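Local coordinates for pheromone cOB1/lipoprotein, YaeC family (Enterococcus faecalis, PDB 4EF1), which probably binds methionine as a lipid-anchored substrate-binding protein of an ABC transporter, and also serves as the precursor of the peptide pheromone cOB1, at residues A[76-81]-A[203-208]; A[4-9]-A[52-57]. All blocks are in the same frame, centred on the assembly; numbering follows the deposited sequence.

Contact 1 of 2, residues A[76-81]-A[203-208]; sequences VNAGAI and NIIAVR. With MSE (selenomethionine), chain C.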
loop_
_atom_site.group_PDB
_atom_site.type_symbol
_atom_site.label_atom_id
_atom_site.label_comp_id
_atom_site.label_asym_id
_atom_site.label_seq_id
_atom_site.Cartn_x
_atom_site.Cartn_y
_atom_site.Cartn_z
ATOM N N VAL A 76 13.448 -11.487 -0.023
ATOM C CA VAL A 76 13.655 -10.952 -1.369
ATOM C C VAL A 76 12.302 -10.550 -2.000
ATOM O O VAL A 76 11.248 -11.011 -1.651
ATOM C CB VAL A 76 14.435 -11.926 -2.321
ATOM C CG1 VAL A 76 15.854 -12.134 -1.873
ATOM C CG2 VAL A 76 13.715 -13.266 -2.460
ATOM N N ASN A 77 12.381 -9.614 -2.919
ATOM C CA ASN A 77 11.252 -9.153 -3.701
ATOM C C ASN A 77 11.064 -10.052 -4.914
ATOM O O ASN A 77 11.884 -10.024 -5.845
ATOM C CB ASN A 77 11.542 -7.714 -4.122
ATOM C CG ASN A 77 10.505 -7.126 -5.019
ATOM O OD1 ASN A 77 9.453 -7.732 -5.340
ATOM N ND2 ASN A 77 10.776 -5.890 -5.413
ATOM N N ALA A 78 9.965 -10.807 -4.924
ATOM C CA ALA A 78 9.637 -11.689 -6.056
ATOM C C ALA A 78 8.941 -10.990 -7.239
ATOM O O ALA A 78 8.726 -11.618 -8.280
ATOM C CB ALA A 78 8.786 -12.848 -5.582
ATOM N N GLY A 79 8.498 -9.751 -7.072
ATOM C CA GLY A 79 7.968 -8.979 -8.199
ATOM C C GLY A 79 6.790 -8.105 -7.807
ATOM O O GLY A 79 5.976 -8.487 -6.995
ATOM N N ALA A 80 6.713 -6.922 -8.415
ATOM C CA ALA A 80 5.599 -5.993 -8.197
ATOM C C ALA A 80 4.369 -6.511 -8.946
ATOM O O ALA A 80 4.470 -6.957 -10.114
ATOM C CB ALA A 80 5.949 -4.623 -8.718
ATOM N N ILE A 81 3.219 -6.350 -8.322
ATOM C CA ILE A 81 1.942 -6.796 -8.885
ATOM C C ILE A 81 0.960 -5.652 -9.181
ATOM O O ILE A 81 0.308 -5.639 -10.214
ATOM C CB ILE A 81 1.286 -7.788 -7.965
ATOM C CG1 ILE A 81 2.210 -8.941 -7.625
ATOM C CG2 ILE A 81 -0.016 -8.312 -8.583
ATOM C CD1 ILE A 81 2.779 -9.743 -8.780
ATOM N N ASN A 203 2.884 -2.758 -4.924
ATOM C CA ASN A 203 2.804 -3.811 -3.930
ATOM C C ASN A 203 3.405 -5.085 -4.524
ATOM O O ASN A 203 3.102 -5.438 -5.672
ATOM C CB ASN A 203 1.370 -4.049 -3.489
ATOM C CG ASN A 203 0.867 -2.992 -2.517
ATOM O OD1 ASN A 203 0.039 -3.269 -1.633
ATOM N ND2 ASN A 203 1.375 -1.756 -2.674
ATOM N N ILE A 204 4.183 -5.803 -3.710
ATOM C CA ILE A 204 4.974 -6.925 -4.190
ATOM C C ILE A 204 4.625 -8.273 -3.555
ATOM O O ILE A 204 3.946 -8.362 -2.513
ATOM C CB ILE A 204 6.506 -6.705 -3.948
ATOM C CG1 ILE A 204 6.865 -6.707 -2.445
ATOM C CG2 ILE A 204 7.035 -5.468 -4.636
ATOM C CD1 ILE A 204 8.344 -6.528 -2.185
ATOM N N ILE A 205 5.144 -9.318 -4.190
ATOM C CA ILE A 205 5.187 -10.645 -3.577
ATOM C C ILE A 205 6.565 -10.703 -2.953
ATOM O O ILE A 205 7.535 -10.500 -3.639
ATOM C CB ILE A 205 5.054 -11.787 -4.572
ATOM C CG1 ILE A 205 3.704 -11.716 -5.291
ATOM C CG2 ILE A 205 5.229 -13.139 -3.877
ATOM C CD1 ILE A 205 2.513 -11.881 -4.373
ATOM N N ALA A 206 6.636 -11.034 -1.668
ATOM C CA ALA A 206 7.932 -11.167 -0.968
ATOM C C ALA A 206 8.060 -12.610 -0.476
ATOM O O ALA A 206 7.097 -13.181 -0.065
ATOM C CB ALA A 206 8.004 -10.187 0.194
ATOM N N VAL A 207 9.270 -13.143 -0.483
ATOM C CA VAL A 207 9.571 -14.504 -0.003
ATOM C C VAL A 207 10.874 -14.487 0.758
ATOM O O VAL A 207 11.606 -13.497 0.687
ATOM C CB VAL A 207 9.668 -15.543 -1.185
ATOM C CG1 VAL A 207 8.311 -15.646 -1.898
ATOM C CG2 VAL A 207 10.804 -15.214 -2.172
ATOM N N ARG A 208 11.190 -15.586 1.464
ATOM C CA ARG A 208 12.476 -15.716 2.136
ATOM C C ARG A 208 13.536 -15.902 1.052
ATOM O O ARG A 208 13.257 -16.470 -0.028
ATOM C CB ARG A 208 12.486 -16.907 3.119
ATOM C CG ARG A 208 11.587 -16.739 4.343
ATOM C CD ARG A 208 11.743 -17.867 5.376
ATOM N NE ARG A 208 11.385 -19.163 4.810
ATOM C CZ ARG A 208 10.145 -19.603 4.568
ATOM N NH1 ARG A 208 9.082 -18.916 4.924
ATOM N NH2 ARG A 208 9.966 -20.799 4.048
HETATM N N MSE C 301 -1.413 -1.664 0.263
HETATM C CA MSE C 301 -0.588 -0.545 0.872
HETATM C C MSE C 301 -0.313 0.596 -0.113
HETATM O O MSE C 301 0.022 0.335 -1.278
HETATM O OXT MSE C 301 -0.348 1.795 0.275
HETATM C CB MSE C 301 0.718 -1.060 1.477
HETATM C CG MSE C 301 1.532 -0.025 2.262
HETATM SE SE MSE C 301 3.265 -0.724 2.721
HETATM C CE MSE C 301 2.737 -2.115 4.044
#
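Val76 to Ile81 runs antiparallel to Asn203 to Val207, joined by five backbone hydrogen bonds, with the segment axes 4.5 Å apart at their closest and their directions at 159°. The pairing is regular at Val76 and Val207, which bond in both directions. It then meets a beta bulge. Ile205 faces two residues, giving its O to Ala78 N and its N to Gly79 O. Beyond the bulge, Ile81 N donates to Asn203 O at 2.8 Å.

Asn77 braces the bulge from within its own strand. Its CG lies anti to the backbone N (chi1 176°), and OD1 accepts from Gly79 N at 2.8 Å, an Asx turn. Gly79 N sits above the plane of the Asn77 side-chain carbonyl, not on a lone pair. The amide also packs on Ile204, the two side chains crossing at about a right angle. Ile204 CG2 is 3.4 Å from Asn77 OD1, with Ile204 CD1 against Asn77 CG. On the other face, Val76 CG2 meets Val207 CG2 at 3.5 Å. Ile81 CG1 lies 3.9 Å from Ile205 CG1. Helix 215-225 packs on this face, through Val217 and Val221.

The Asn203 side chain leads away from strand 76-81 to the bound selenomethionine. Asn203 OD1 accepts from the ligand N at 2.9 Å, and Asn203 ND2 donates to the ligand O, also at 2.9 Å. His15 NE2 is a second partner of OD1. One amide thus reads both the amino and carboxylate groups of the amino acid, while the backbone of the same residue is tied into the sheet.

Contact 2 of 2, residues A[4-9]-A[52-57]; sequences SVLKVG and DIDANY
Strand 4-9 pairs in parallel with strand 55-57, its neighbour in the six-stranded sheet, and with the loop residues just before it. The short axes approach to 4.4 Å and diverge by 38°. The regular part has Val8 beside Ala55 and Gly9 beside Asn56. Gly9 N donates to Ala55 O at 2.9 Å, and Tyr57 N donates to Gly9 O.

The start of the pairing is less regular. Lys7 O accepts from both Asp54 N and Ala55 N, at 2.8 and 3.2 Å. The Asp54 carboxylate takes the amide of Lys7 as well: Lys7 N donates to Asp54 OD2 at 2.9 Å, nearly straight at 172°. It meets the oxygen on its anti side and out of the carboxylate plane. With CG beside its own backbone N (chi1 -56°), Asp54 reaches back to this amide, so that its side chain stands in, in effect, for a backbone acceptor before strand 55-57 begins. Both polar backbone atoms of Lys7 are therefore gripped by Asp54. Leu6 CD1 packs against Asp54 CB.

Ile53 lies along Gly9, with its CD1 3.8 Å from Gly9 CA. The glycine has no side chain there, so the methyl comes close to the backbone. On the other face, Val8 CG2 lies 4.2 Å from Ala55 CB, and Val8 CG1 is near Tyr57 CB. Leu220 of helix 215-225 packs on Val8. The Tyr57 ring leads away from strand 4-9; its OH bonds to His82 and its ring meets His15 edge-to-face.

Strand 31-37 flanks strand 4-10 on its other edge. This 2-1-3 order of parallel strands, linked through helices 12-28 and 43-50, is typical of the alpha/beta lobe of type 2 periplasmic-binding-protein folds.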
loop_
_atom_site.group_PDB
_atom_site.type_symbol
_atom_site.label_atom_id
_atom_site.label_comp_id
_atom_site.label_asym_id
_atom_site.label_seq_id
_atom_site.Cartn_x
_atom_site.Cartn_y
_atom_site.Cartn_z
ATOM N N SER A 4 1.054 -28.862 -5.776
ATOM C CA SER A 4 2.089 -28.247 -4.851
ATOM C C SER A 4 1.480 -27.085 -4.033
ATOM O O SER A 4 1.013 -26.142 -4.631
ATOM C CB SER A 4 3.301 -27.655 -5.602
ATOM O OG SER A 4 4.055 -28.611 -6.322
ATOM N N VAL A 5 1.542 -27.123 -2.703
ATOM C CA VAL A 5 0.908 -26.088 -1.867
ATOM C C VAL A 5 1.761 -24.797 -1.841
ATOM O O VAL A 5 2.988 -24.861 -1.783
ATOM C CB VAL A 5 0.658 -26.576 -0.424
ATOM C CG1 VAL A 5 -0.113 -25.541 0.411
ATOM C CG2 VAL A 5 -0.049 -27.908 -0.401
ATOM N N LEU A 6 1.118 -23.637 -1.927
ATOM C CA LEU A 6 1.806 -22.338 -1.789
ATOM C C LEU A 6 0.932 -21.497 -0.875
ATOM O O LEU A 6 -0.211 -21.152 -1.221
ATOM C CB LEU A 6 2.051 -21.647 -3.134
ATOM C CG LEU A 6 2.881 -20.339 -3.082
ATOM C CD1 LEU A 6 4.305 -20.560 -2.608
ATOM C CD2 LEU A 6 2.891 -19.666 -4.440
ATOM N N LYS A 7 1.436 -21.230 0.325
ATOM C CA LYS A 7 0.687 -20.455 1.327
ATOM C C LYS A 7 1.075 -18.996 1.256
ATOM O O LYS A 7 2.243 -18.663 1.541
ATOM C CB LYS A 7 0.938 -20.983 2.737
ATOM C CG LYS A 7 0.113 -22.199 3.120
ATOM C CD LYS A 7 0.374 -22.624 4.564
ATOM C CE LYS A 7 -0.527 -23.780 4.961
ATOM N NZ LYS A 7 0.111 -24.690 5.947
ATOM N N VAL A 8 0.123 -18.119 0.920
ATOM C CA VAL A 8 0.415 -16.672 0.796
ATOM C C VAL A 8 -0.358 -15.829 1.837
ATOM O O VAL A 8 -1.582 -15.982 2.005
ATOM C CB VAL A 8 0.158 -16.172 -0.633
ATOM C CG1 VAL A 8 0.669 -14.760 -0.779
ATOM C CG2 VAL A 8 0.837 -17.095 -1.672
ATOM N N GLY A 9 0.343 -14.977 2.577
ATOM C CA GLY A 9 -0.308 -14.078 3.545
ATOM C C GLY A 9 -0.627 -12.781 2.839
ATOM O O GLY A 9 0.185 -12.306 2.022
ATOM N N ASP A 52 5.067 -19.515 8.912
ATOM C CA ASP A 52 3.588 -19.681 8.920
ATOM C C ASP A 52 3.010 -19.558 7.518
ATOM O O ASP A 52 1.982 -20.173 7.198
ATOM C CB ASP A 52 2.912 -18.663 9.855
ATOM C CG ASP A 52 3.177 -18.903 11.300
ATOM O OD1 ASP A 52 3.613 -19.998 11.710
ATOM O OD2 ASP A 52 2.917 -17.926 12.038
ATOM N N ILE A 53 3.692 -18.767 6.674
ATOM C CA ILE A 53 3.374 -18.593 5.255
ATOM C C ILE A 53 4.681 -18.739 4.403
ATOM O O ILE A 53 5.786 -18.534 4.896
ATOM C CB ILE A 53 2.671 -17.226 5.009
ATOM C CG1 ILE A 53 3.563 -16.053 5.439
ATOM C CG2 ILE A 53 1.334 -17.180 5.789
ATOM C CD1 ILE A 53 2.948 -14.665 5.421
ATOM N N ASP A 54 4.521 -19.084 3.129
ATOM C CA ASP A 54 5.642 -19.223 2.184
ATOM C C ASP A 54 5.955 -17.914 1.437
ATOM O O ASP A 54 7.074 -17.722 0.933
ATOM C CB ASP A 54 5.290 -20.268 1.138
ATOM C CG ASP A 54 4.920 -21.609 1.743
ATOM O OD1 ASP A 54 5.550 -22.002 2.740
ATOM O OD2 ASP A 54 3.978 -22.249 1.219
ATOM N N ALA A 55 4.974 -17.016 1.380
ATOM C CA ALA A 55 5.113 -15.733 0.670
ATOM C C ALA A 55 4.153 -14.734 1.308
ATOM O O ALA A 55 3.204 -15.131 2.030
ATOM C CB ALA A 55 4.771 -15.897 -0.801
ATOM N N ASN A 56 4.381 -13.460 1.056
ATOM C CA ASN A 56 3.370 -12.467 1.405
ATOM C C ASN A 56 3.112 -11.489 0.263
ATOM O O ASN A 56 3.901 -11.357 -0.694
ATOM C CB ASN A 56 3.573 -11.854 2.809
ATOM C CG ASN A 56 4.795 -10.951 2.909
ATOM O OD1 ASN A 56 5.115 -10.162 1.983
ATOM N ND2 ASN A 56 5.448 -11.010 4.057
ATOM N N TYR A 57 1.946 -10.867 0.344
ATOM C CA TYR A 57 1.433 -9.961 -0.652
ATOM C C TYR A 57 0.634 -8.857 0.078
ATOM O O TYR A 57 -0.576 -8.983 0.311
ATOM C CB TYR A 57 0.516 -10.757 -1.596
ATOM C CG TYR A 57 -0.121 -9.957 -2.728
ATOM C CD1 TYR A 57 0.511 -8.846 -3.331
ATOM C CD2 TYR A 57 -1.361 -10.348 -3.241
ATOM C CE1 TYR A 57 -0.096 -8.147 -4.404
ATOM C CE2 TYR A 57 -1.960 -9.663 -4.288
ATOM C CZ TYR A 57 -1.353 -8.569 -4.866
ATOM O OH TYR A 57 -2.021 -7.975 -5.916
#

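Overall arrangement
Contacts 1 and 2 lie in one mixed six-stranded sheet, their centres about 12 Å apart. Along the chain they come in series: contact 2 closes before contact 1 opens. Strands 55-60 and 203-208 are neighbours, so the sheet runs 4-10, 55-60, 203-208, 75-83 through both contacts. The join includes a probable hydrogen bond from Ala206 N to Asn56 O. Helix 215-225 packs on side chains of both. Strand 203-208 returns to this sheet after the chain has built the second, five-stranded sheet. Contact 2 lies farther from the ligand, with the Tyr57 side chain about 8 Å from selenomethionine. The shared sheet thus connects the parallel strands of this lobe to the strand that presents Asn203 to the ligand.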